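Local coordinates for putative peptidase (Clostridium acetobutylicum, PDB 3K9T), which binds one zinc ion per subunit, probably serves in the biosynthesis of modified polysaccharides, and is not expected to have peptidase activity despite its aminopeptidase-like region, at residues A[419-422]-A[423-426]; A[404-407]-A[408-412]; A[204-207]-A[208-211]; A[12-15]-A[16-20]. All coordinates share one frame; numbering follows the deposited sequence. Where two conformers were deposited one is given.

Contact 1. Residues A[419-422]-A[423-426]; sequences IKYA and ADAL
At the edge of the Tyr421 ring, close to its plane, sits a carboxylate oxygen of Asp424, with CD1 of Tyr421 3.6 Å from OD2 of Asp424. The two side chains run alongside each other in the same direction, ring and carboxylate planes turned 63° apart. A ring C-H carries a slight positive charge, so an anion is better placed at this edge than over a face. The same OD2 offers its syn lone pair to Lys420, whose NZ lies 2.6 Å from Asp424 OD2 in a salt bridge one helical turn apart. Lys420 gets there by a bend at chi2 (-85°), which lifts the amine along the helix, its CD and CE skirting the carboxylate. Behind these polar groups the helix is regular: Ala423 N donates to Ile419 O at 2.9 Å, and Leu426 N to Ala422 O at 3.1 Å. Ala422 is small enough for helix 389-398 to approach, while Ile419 and Ala423 pack on helix 405-412 within the permutated winged helix-turn-helix domain. Lys420 also pairs with Glu3, which accepts from Tyr421 OH as well. With two carboxylates paired to it, the lysine should be stabilised as a cation, and Asp424 probably as an anion.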
loop_
_atom_site.group_PDB
_atom_site.type_symbol
_atom_site.label_atom_id
_atom_site.label_comp_id
_atom_site.label_asym_id
_atom_site.label_seq_id
_atom_site.Cartn_x
_atom_site.Cartn_y
_atom_site.Cartn_z
ATOM N N ILE A 419 7.196 18.777 16.699
ATOM C CA ILE A 419 6.056 18.247 17.395
ATOM C C ILE A 419 6.308 18.277 18.899
ATOM O O ILE A 419 5.448 18.687 19.646
ATOM C CB ILE A 419 5.736 16.841 16.880
ATOM C CG1 ILE A 419 5.405 16.917 15.362
ATOM C CG2 ILE A 419 4.638 16.222 17.705
ATOM C CD1 ILE A 419 4.356 17.927 14.987
ATOM N N LYS A 420 7.511 17.899 19.317
ATOM C CA LYS A 420 7.868 17.812 20.727
ATOM C C LYS A 420 7.795 19.156 21.426
ATOM O O LYS A 420 7.211 19.300 22.512
ATOM C CB LYS A 420 9.288 17.241 20.844
ATOM C CG LYS A 420 9.683 16.787 22.239
ATOM C CD LYS A 420 10.218 17.929 23.102
ATOM C CE LYS A 420 10.859 17.403 24.376
ATOM N NZ LYS A 420 11.172 18.499 25.327
ATOM N N TYR A 421 8.394 20.150 20.794
ATOM C CA TYR A 421 8.405 21.476 21.348
ATOM C C TYR A 421 7.005 22.088 21.312
ATOM O O TYR A 421 6.648 22.855 22.205
ATOM C CB TYR A 421 9.424 22.352 20.622
ATOM C CG TYR A 421 10.852 21.908 20.805
ATOM C CD1 TYR A 421 11.336 21.561 22.070
ATOM C CD2 TYR A 421 11.744 21.892 19.728
ATOM C CE1 TYR A 421 12.645 21.164 22.246
ATOM C CE2 TYR A 421 13.074 21.479 19.893
ATOM C CZ TYR A 421 13.521 21.124 21.152
ATOM O OH TYR A 421 14.828 20.714 21.319
ATOM N N ALA A 422 6.200 21.725 20.313
ATOM C CA ALA A 422 4.820 22.205 20.279
ATOM C C ALA A 422 4.057 21.631 21.480
ATOM O O ALA A 422 3.369 22.360 22.187
ATOM C CB ALA A 422 4.140 21.890 18.927
ATOM N N ALA A 423 4.239 20.332 21.720
ATOM C CA ALA A 423 3.650 19.622 22.852
ATOM C C ALA A 423 4.139 20.179 24.189
ATOM O O ALA A 423 3.381 20.226 25.158
ATOM C CB ALA A 423 3.965 18.122 22.762
ATOM N N ASP A 424 5.405 20.582 24.251
ATOM C CA ASP A 424 5.940 21.178 25.481
ATOM C C ASP A 424 5.136 22.409 25.834
ATOM O O ASP A 424 4.618 22.536 26.933
ATOM C CB ASP A 424 7.422 21.581 25.344
ATOM C CG ASP A 424 8.368 20.389 25.392
ATOM O OD1 ASP A 424 7.907 19.310 25.785
ATOM O OD2 ASP A 424 9.563 20.520 25.036
ATOM N N ALA A 425 5.036 23.311 24.873
ATOM C CA ALA A 425 4.363 24.585 25.067
ATOM C C ALA A 425 2.899 24.394 25.513
ATOM O O ALA A 425 2.391 25.088 26.399
ATOM C CB ALA A 425 4.444 25.371 23.781
ATOM N N LEU A 426 2.222 23.431 24.907
ATOM C CA LEU A 426 0.838 23.198 25.256
ATOM C C LEU A 426 0.732 22.626 26.660
ATOM O O LEU A 426 -0.206 22.961 27.382
ATOM C CB LEU A 426 0.179 22.285 24.243
ATOM C CG LEU A 426 -0.027 22.852 22.842
ATOM C CD1 LEU A 426 -0.450 21.728 21.931
ATOM C CD2 LEU A 426 -1.062 23.980 22.859
#

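Contact 2. Residues A[404-407]-A[408-412]; sequences SLLD and IAYKS
Leu406 O accepts from Tyr410 N at 2.8 Å, and it also lies in the plane of the Tyr410 ring at its edge, 3.4 Å from CD2. The two side chains lie side by side and point the same way, Leu406 CD1 being 4.0 Å from Tyr410 CE2. The preceding turn is the helix start, where amides lack the usual carbonyl four residues back. Ser404 and Asp407 answer this with a capping box: Asp407 N donates to Ser404 OG at 3.0 Å, and Ser404 N donates to Asp407 OD2 at 3.1 Å, nearly straight at 169° but reaching the oxygen from above the carboxylate plane. Asp407 turns its CG beside its own backbone N (chi1 -72°), which carries the carboxylate back to the cap. Serine and aspartate suit these places because their short side chains reach backbone N-H groups. Leu406 N, another amide of this first turn, is met by Asn356 OD1. From here the ordinary helical bonds take over, Ile408 N to Ser404 O at 3.1 Å and Lys411 N to Asp407 O at 2.9 Å. Tyr410 OH bonds to Lys274 O, and the amine of Lys278 reaches Ala409 O and makes a cation-pi contact with the Tyr410 ring. Within the permutated winged helix-turn-helix region, helix 405-412 turns Leu406 and Tyr410 to helix 271-282, Ile408 to helix 389-398, and Leu405 and Ala409 to helix 416-428.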
loop_
_atom_site.group_PDB
_atom_site.type_symbol
_atom_site.label_atom_id
_atom_site.label_comp_id
_atom_site.label_asym_id
_atom_site.label_seq_id
_atom_site.Cartn_x
_atom_site.Cartn_y
_atom_site.Cartn_z
ATOM N N SER A 404 0.894 8.887 19.940
ATOM C CA SER A 404 2.196 9.294 20.468
ATOM C C SER A 404 2.657 10.492 19.658
ATOM O O SER A 404 2.124 10.771 18.594
ATOM C CB SER A 404 3.225 8.149 20.309
ATOM O OG SER A 404 3.543 7.863 18.923
ATOM N N LEU A 405 3.655 11.198 20.150
ATOM C CA LEU A 405 4.220 12.309 19.401
ATOM C C LEU A 405 4.827 11.842 18.056
ATOM O O LEU A 405 4.805 12.584 17.065
ATOM C CB LEU A 405 5.291 13.036 20.235
ATOM C CG LEU A 405 4.871 13.737 21.516
ATOM C CD1 LEU A 405 6.031 14.566 22.014
ATOM C CD2 LEU A 405 3.663 14.628 21.267
ATOM N N LEU A 406 5.355 10.617 18.038
ATOM C CA LEU A 406 5.936 10.022 16.837
ATOM C C LEU A 406 4.810 9.793 15.828
ATOM O O LEU A 406 4.971 10.021 14.613
ATOM C CB LEU A 406 6.665 8.710 17.173
ATOM C CG LEU A 406 7.534 8.057 16.089
ATOM C CD1 LEU A 406 8.608 8.988 15.631
ATOM C CD2 LEU A 406 8.104 6.671 16.539
ATOM N N ASP A 407 3.656 9.392 16.343
ATOM C CA ASP A 407 2.473 9.212 15.492
ATOM C C ASP A 407 2.073 10.513 14.823
ATOM O O ASP A 407 1.743 10.551 13.631
ATOM C CB ASP A 407 1.291 8.675 16.304
ATOM C CG ASP A 407 1.462 7.208 16.719
ATOM O OD1 ASP A 407 2.232 6.439 16.079
ATOM O OD2 ASP A 407 0.788 6.821 17.695
ATOM N N ILE A 408 2.127 11.587 15.595
ATOM C CA ILE A 408 1.706 12.895 15.128
ATOM C C ILE A 408 2.770 13.395 14.136
ATOM O O ILE A 408 2.439 13.916 13.057
ATOM C CB ILE A 408 1.432 13.842 16.347
ATOM C CG1 ILE A 408 0.306 13.271 17.232
ATOM C CG2 ILE A 408 1.046 15.250 15.915
ATOM C CD1 ILE A 408 0.271 13.863 18.650
ATOM N N ALA A 409 4.041 13.178 14.461
ATOM C CA ALA A 409 5.113 13.605 13.574
ATOM C C ALA A 409 4.952 12.899 12.237
ATOM O O ALA A 409 5.064 13.527 11.187
ATOM C CB ALA A 409 6.460 13.320 14.170
ATOM N N TYR A 410 4.681 11.599 12.272
ATOM C CA TYR A 410 4.461 10.842 11.028
ATOM C C TYR A 410 3.255 11.342 10.244
ATOM O O TYR A 410 3.412 11.695 9.082
ATOM C CB TYR A 410 4.331 9.334 11.254
ATOM C CG TYR A 410 5.637 8.589 11.062
ATOM C CD1 TYR A 410 6.073 8.210 9.803
ATOM C CD2 TYR A 410 6.426 8.253 12.146
ATOM C CE1 TYR A 410 7.285 7.526 9.636
ATOM C CE2 TYR A 410 7.601 7.564 11.998
ATOM C CZ TYR A 410 8.049 7.218 10.753
ATOM O OH TYR A 410 9.243 6.528 10.658
ATOM N N LYS A 411 2.070 11.386 10.861
ATOM C CA LYS A 411 0.842 11.858 10.156
ATOM C C LYS A 411 0.993 13.299 9.621
ATOM O O LYS A 411 0.592 13.589 8.505
ATOM C CB LYS A 411 -0.405 11.740 11.046
ATOM C CG LYS A 411 -1.720 12.112 10.362
ATOM C CD LYS A 411 -2.536 10.897 9.900
ATOM C CE LYS A 411 -3.686 10.610 10.855
ATOM N NZ LYS A 411 -4.372 9.327 10.553
ATOM N N SER A 412 1.579 14.184 10.414
ATOM C CA SER A 412 1.786 15.574 9.994
ATOM C C SER A 412 2.891 15.734 8.942
ATOM O O SER A 412 3.019 16.779 8.305
ATOM C CB SER A 412 2.136 16.459 11.227
ATOM O OG SER A 412 3.443 16.216 11.751
#

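Contact 3. Residues A[204-207]-A[208-211]; sequences ITFI and AKAL
Lys209 lays the end of its chain over one face of the Phe206 ring, the two side chains side by side and pointing the same way. CE of Lys209 stands 4.0 Å from the Phe206 ring centroid and 21° off the ring normal, displaced toward the rim: a CH-pi contact. The lysine leaves its backbone extended, CG opposite the backbone N (chi1 -167°), and then bends at chi3 (-70°) to bring NZ within 3.6 Å of Phe206 CE2. A long aliphatic chain suits this place, since its methylenes cover an aromatic face while the amine travels on to a polar partner, His48 ND1. His48 also meets the Phe206 ring. Ile207 CG2 and Leu211 CG, 4.5 Å apart, continue the apolar side of the helix toward helix 336-355. Beneath the side chains, Ala208 N donates to Ile204 O at 2.9 Å and almost straight. The alanine's small CB lets strand 219-225 come close, with Phe222 against it. Phe206 itself packs against helix 12-26. Helix 194-211 is the crossover helix of a beta-alpha-beta unit between parallel strands 181-187 and 219-225, the sheet-flanking helix expected of the zinc-exopeptidase-like alpha/beta fold.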
loop_
_atom_site.group_PDB
_atom_site.type_symbol
_atom_site.label_atom_id
_atom_site.label_comp_id
_atom_site.label_asym_id
_atom_site.label_seq_id
_atom_site.Cartn_x
_atom_site.Cartn_y
_atom_site.Cartn_z
ATOM N N ILE A 204 29.681 3.240 20.554
ATOM C CA ILE A 204 28.851 2.814 21.672
ATOM C C ILE A 204 29.524 3.279 22.977
ATOM O O ILE A 204 28.842 3.712 23.897
ATOM C CB ILE A 204 28.644 1.260 21.556
ATOM C CG1 ILE A 204 27.694 0.955 20.397
ATOM C CG2 ILE A 204 28.114 0.624 22.724
ATOM C CD1 ILE A 204 26.447 1.646 20.482
ATOM N N THR A 205 30.859 3.267 23.025
ATOM C CA THR A 205 31.570 3.743 24.203
ATOM C C THR A 205 31.196 5.199 24.499
ATOM O O THR A 205 30.795 5.541 25.630
ATOM C CB THR A 205 33.075 3.521 24.081
ATOM O OG1 THR A 205 33.295 2.105 24.047
ATOM C CG2 THR A 205 33.847 4.132 25.292
ATOM N N PHE A 206 31.250 6.029 23.466
ATOM C CA PHE A 206 30.915 7.438 23.613
ATOM C C PHE A 206 29.422 7.731 23.816
ATOM O O PHE A 206 29.076 8.699 24.466
ATOM C CB PHE A 206 31.550 8.268 22.493
ATOM C CG PHE A 206 32.989 8.612 22.781
ATOM C CD1 PHE A 206 33.991 7.674 22.597
ATOM C CD2 PHE A 206 33.326 9.844 23.308
ATOM C CE1 PHE A 206 35.307 7.972 22.897
ATOM C CE2 PHE A 206 34.639 10.155 23.604
ATOM C CZ PHE A 206 35.636 9.227 23.389
ATOM N N ILE A 207 28.547 6.891 23.285
ATOM C CA ILE A 207 27.134 7.043 23.563
ATOM C C ILE A 207 26.941 6.773 25.047
ATOM O O ILE A 207 26.340 7.585 25.718
ATOM C CB ILE A 207 26.246 6.131 22.713
ATOM C CG1 ILE A 207 26.289 6.630 21.267
ATOM C CG2 ILE A 207 24.784 6.136 23.252
ATOM C CD1 ILE A 207 25.917 5.569 20.300
ATOM N N ALA A 208 27.486 5.660 25.540
ATOM C CA ALA A 208 27.426 5.306 26.981
ATOM C C ALA A 208 27.981 6.458 27.839
ATOM O O ALA A 208 27.366 6.868 28.825
ATOM C CB ALA A 208 28.178 4.004 27.263
ATOM N N LYS A 209 29.103 7.012 27.397
ATOM C CA LYS A 209 29.759 8.084 28.120
ATOM C C LYS A 209 28.851 9.327 28.248
ATOM O O LYS A 209 28.806 9.948 29.309
ATOM C CB LYS A 209 31.073 8.423 27.425
ATOM C CG LYS A 209 31.962 9.288 28.248
ATOM C CD LYS A 209 33.124 9.899 27.465
ATOM C CE LYS A 209 34.166 8.911 27.054
ATOM N NZ LYS A 209 35.521 9.605 27.012
ATOM N N ALA A 210 28.137 9.676 27.172
ATOM C CA ALA A 210 27.180 10.790 27.195
ATOM C C ALA A 210 25.926 10.473 28.052
ATOM O O ALA A 210 25.533 11.273 28.881
ATOM C CB ALA A 210 26.771 11.196 25.753
ATOM N N LEU A 211 25.304 9.316 27.849
ATOM C CA LEU A 211 24.074 8.961 28.572
ATOM C C LEU A 211 24.253 8.882 30.089
ATOM O O LEU A 211 23.363 9.255 30.847
ATOM C CB LEU A 211 23.461 7.667 28.040
ATOM C CG LEU A 211 22.608 7.779 26.778
ATOM C CD1 LEU A 211 21.842 6.461 26.598
ATOM C CD2 LEU A 211 21.649 8.941 26.851
#

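Contact 4. Residues A[12-15]-A[16-20]; sequences SSET and GGEIY
Thr15 and Ile19, one helical turn apart, meet through their aliphatic ends, CG2 of Thr15 lying 4.0 Å from CD1 of Ile19. The threonine's first torsion (chi1 -52°) sorts its two branches: OG1 lies opposite the carbonyl carbon and turns back to bond Asn11 O, while the methyl CG2 is directed to Ile19. A beta-branched residue with one polar and one apolar arm suits such a place, where the backbone carbonyl of Asn11, just before the helix, satisfies the hydroxyl and the methyl joins the core. Ile19 sets its longer arm beside its own backbone N (chi1 -64°), bringing CG1 to 3.2 Å from Thr15 O, the carbonyl that also accepts from Ile19 N at 2.8 Å. Glu18 likewise sets CG beside its backbone N (chi1 -58°), which sends the chain back toward the helix start, and the extended torsion beyond CG carries it on; CG passes 3.5 Å from Glu14 O, and OE1 ends 3.6 Å from Thr15 CA. Two conformers of this glutamate were deposited, and the details of its end apply to one of them. Gly16 and Gly17 contribute backbone alone, Gly16 N donating to Ser12 O at 2.7 Å. Helix 12-26 belongs to the aminopeptidase-like part, where Thr15, Glu18 and Ile19 touch Phe206 of helix 194-211 and Tyr343 of helix 336-355 packs on Thr15 and Ile19. Glu14 OE2 bonds to Asn11 ND2. It lies 4.4 Å from Glu18 OE1, a like-charge approach that would be mildly unfavourable in this conformer if both are ionised, and that the Asn11 amide probably eases.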
loop_
_atom_site.group_PDB
_atom_site.type_symbol
_atom_site.label_atom_id
_atom_site.label_comp_id
_atom_site.label_asym_id
_atom_site.label_seq_id
_atom_site.Cartn_x
_atom_site.Cartn_y
_atom_site.Cartn_z
ATOM N N SER A 12 29.425 17.465 18.449
ATOM C CA SER A 12 29.685 16.159 17.873
ATOM C C SER A 12 30.934 16.124 16.996
ATOM O O SER A 12 31.592 15.084 16.902
ATOM C CB SER A 12 28.455 15.661 17.120
ATOM O OG SER A 12 28.293 16.400 15.949
ATOM N N SER A 13 31.266 17.253 16.381
ATOM C CA SER A 13 32.477 17.329 15.622
ATOM C C SER A 13 33.678 16.998 16.480
ATOM O O SER A 13 34.487 16.147 16.125
ATOM C CB SER A 13 32.672 18.717 15.056
ATOM O OG SER A 13 34.049 18.906 14.798
ATOM N N GLU A 14 33.813 17.690 17.599
ATOM C CA GLU A 14 34.890 17.401 18.524
ATOM C C GLU A 14 34.832 15.931 19.016
ATOM O O GLU A 14 35.851 15.249 19.072
ATOM C CB GLU A 14 34.793 18.375 19.691
ATOM C CG GLU A 14 35.855 18.229 20.781
ATOM C CD GLU A 14 35.623 19.209 21.921
ATOM O OE1 GLU A 14 35.786 20.441 21.730
ATOM O OE2 GLU A 14 35.255 18.730 23.009
ATOM N N THR A 15 33.644 15.440 19.361
ATOM C CA THR A 15 33.517 14.047 19.816
ATOM C C THR A 15 33.893 13.039 18.718
ATOM O O THR A 15 34.452 11.999 19.023
ATOM C CB THR A 15 32.101 13.763 20.331
ATOM O OG1 THR A 15 31.778 14.772 21.300
ATOM C CG2 THR A 15 31.986 12.344 20.945
ATOM N N GLY A 16 33.596 13.342 17.448
ATOM C CA GLY A 16 34.005 12.458 16.345
ATOM C C GLY A 16 35.527 12.243 16.361
ATOM O O GLY A 16 36.060 11.149 16.102
ATOM N N GLY A 17 36.232 13.308 16.690
ATOM C CA GLY A 17 37.664 13.236 16.850
ATOM C C GLY A 17 38.104 12.345 17.983
ATOM O O GLY A 17 39.039 11.582 17.806
ATOM N N GLU A 18 37.434 12.439 19.135
ATOM C CA GLU A 18 37.734 11.616 20.317
ATOM C C GLU A 18 37.405 10.149 20.039
ATOM O O GLU A 18 38.081 9.247 20.505
ATOM C CB GLU A 18 36.935 12.117 21.539
ATOM C CG GLU A 18 37.186 13.593 21.909
ATOM C CD GLU A 18 36.433 14.065 23.173
ATOM O OE1 GLU A 18 35.237 14.347 23.009
ATOM O OE2 GLU A 18 37.014 14.140 24.305
ATOM N N ILE A 19 36.331 9.927 19.269
ATOM C CA ILE A 19 35.921 8.572 18.895
ATOM C C ILE A 19 37.023 7.988 18.004
ATOM O O ILE A 19 37.422 6.841 18.191
ATOM C CB ILE A 19 34.539 8.508 18.192
ATOM C CG1 ILE A 19 33.409 8.978 19.138
ATOM C CG2 ILE A 19 34.238 7.092 17.730
ATOM C CD1 ILE A 19 32.053 9.246 18.418
ATOM N N TYR A 20 37.555 8.798 17.078
ATOM C CA TYR A 20 38.649 8.352 16.201
ATOM C C TYR A 20 39.903 7.917 16.995
ATOM O O TYR A 20 40.507 6.861 16.724
ATOM C CB TYR A 20 39.057 9.435 15.184
ATOM C CG TYR A 20 40.281 8.978 14.440
ATOM C CD1 TYR A 20 40.184 8.018 13.432
ATOM C CD2 TYR A 20 41.537 9.402 14.810
ATOM C CE1 TYR A 20 41.300 7.540 12.788
ATOM C CE2 TYR A 20 42.658 8.935 14.160
ATOM C CZ TYR A 20 42.545 7.997 13.147
ATOM O OH TYR A 20 43.685 7.517 12.497
#

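The four contacts fall into two pairs. Contacts 4 and 3, in that order along the chain, have centres 12 Å apart in the aminopeptidase-like part, where helices 12-26 and 194-211 touch through Phe206 against Thr15, Glu18 and Ile19. Contacts 2 and 1 follow in the C-terminal permutated winged helix-turn-helix domain, on successive helices 405-412 and 416-428; their centres are also 12 Å apart, and Ile419 and Ala423 pack against Leu405 and Ala409. Between the pairs the centres lie 27 to 32 Å apart without touching. Helix 336-355 packs on contacts 1, 3 and 4 and thus touches both parts of the chain. All four contacts lie away from the zinc site.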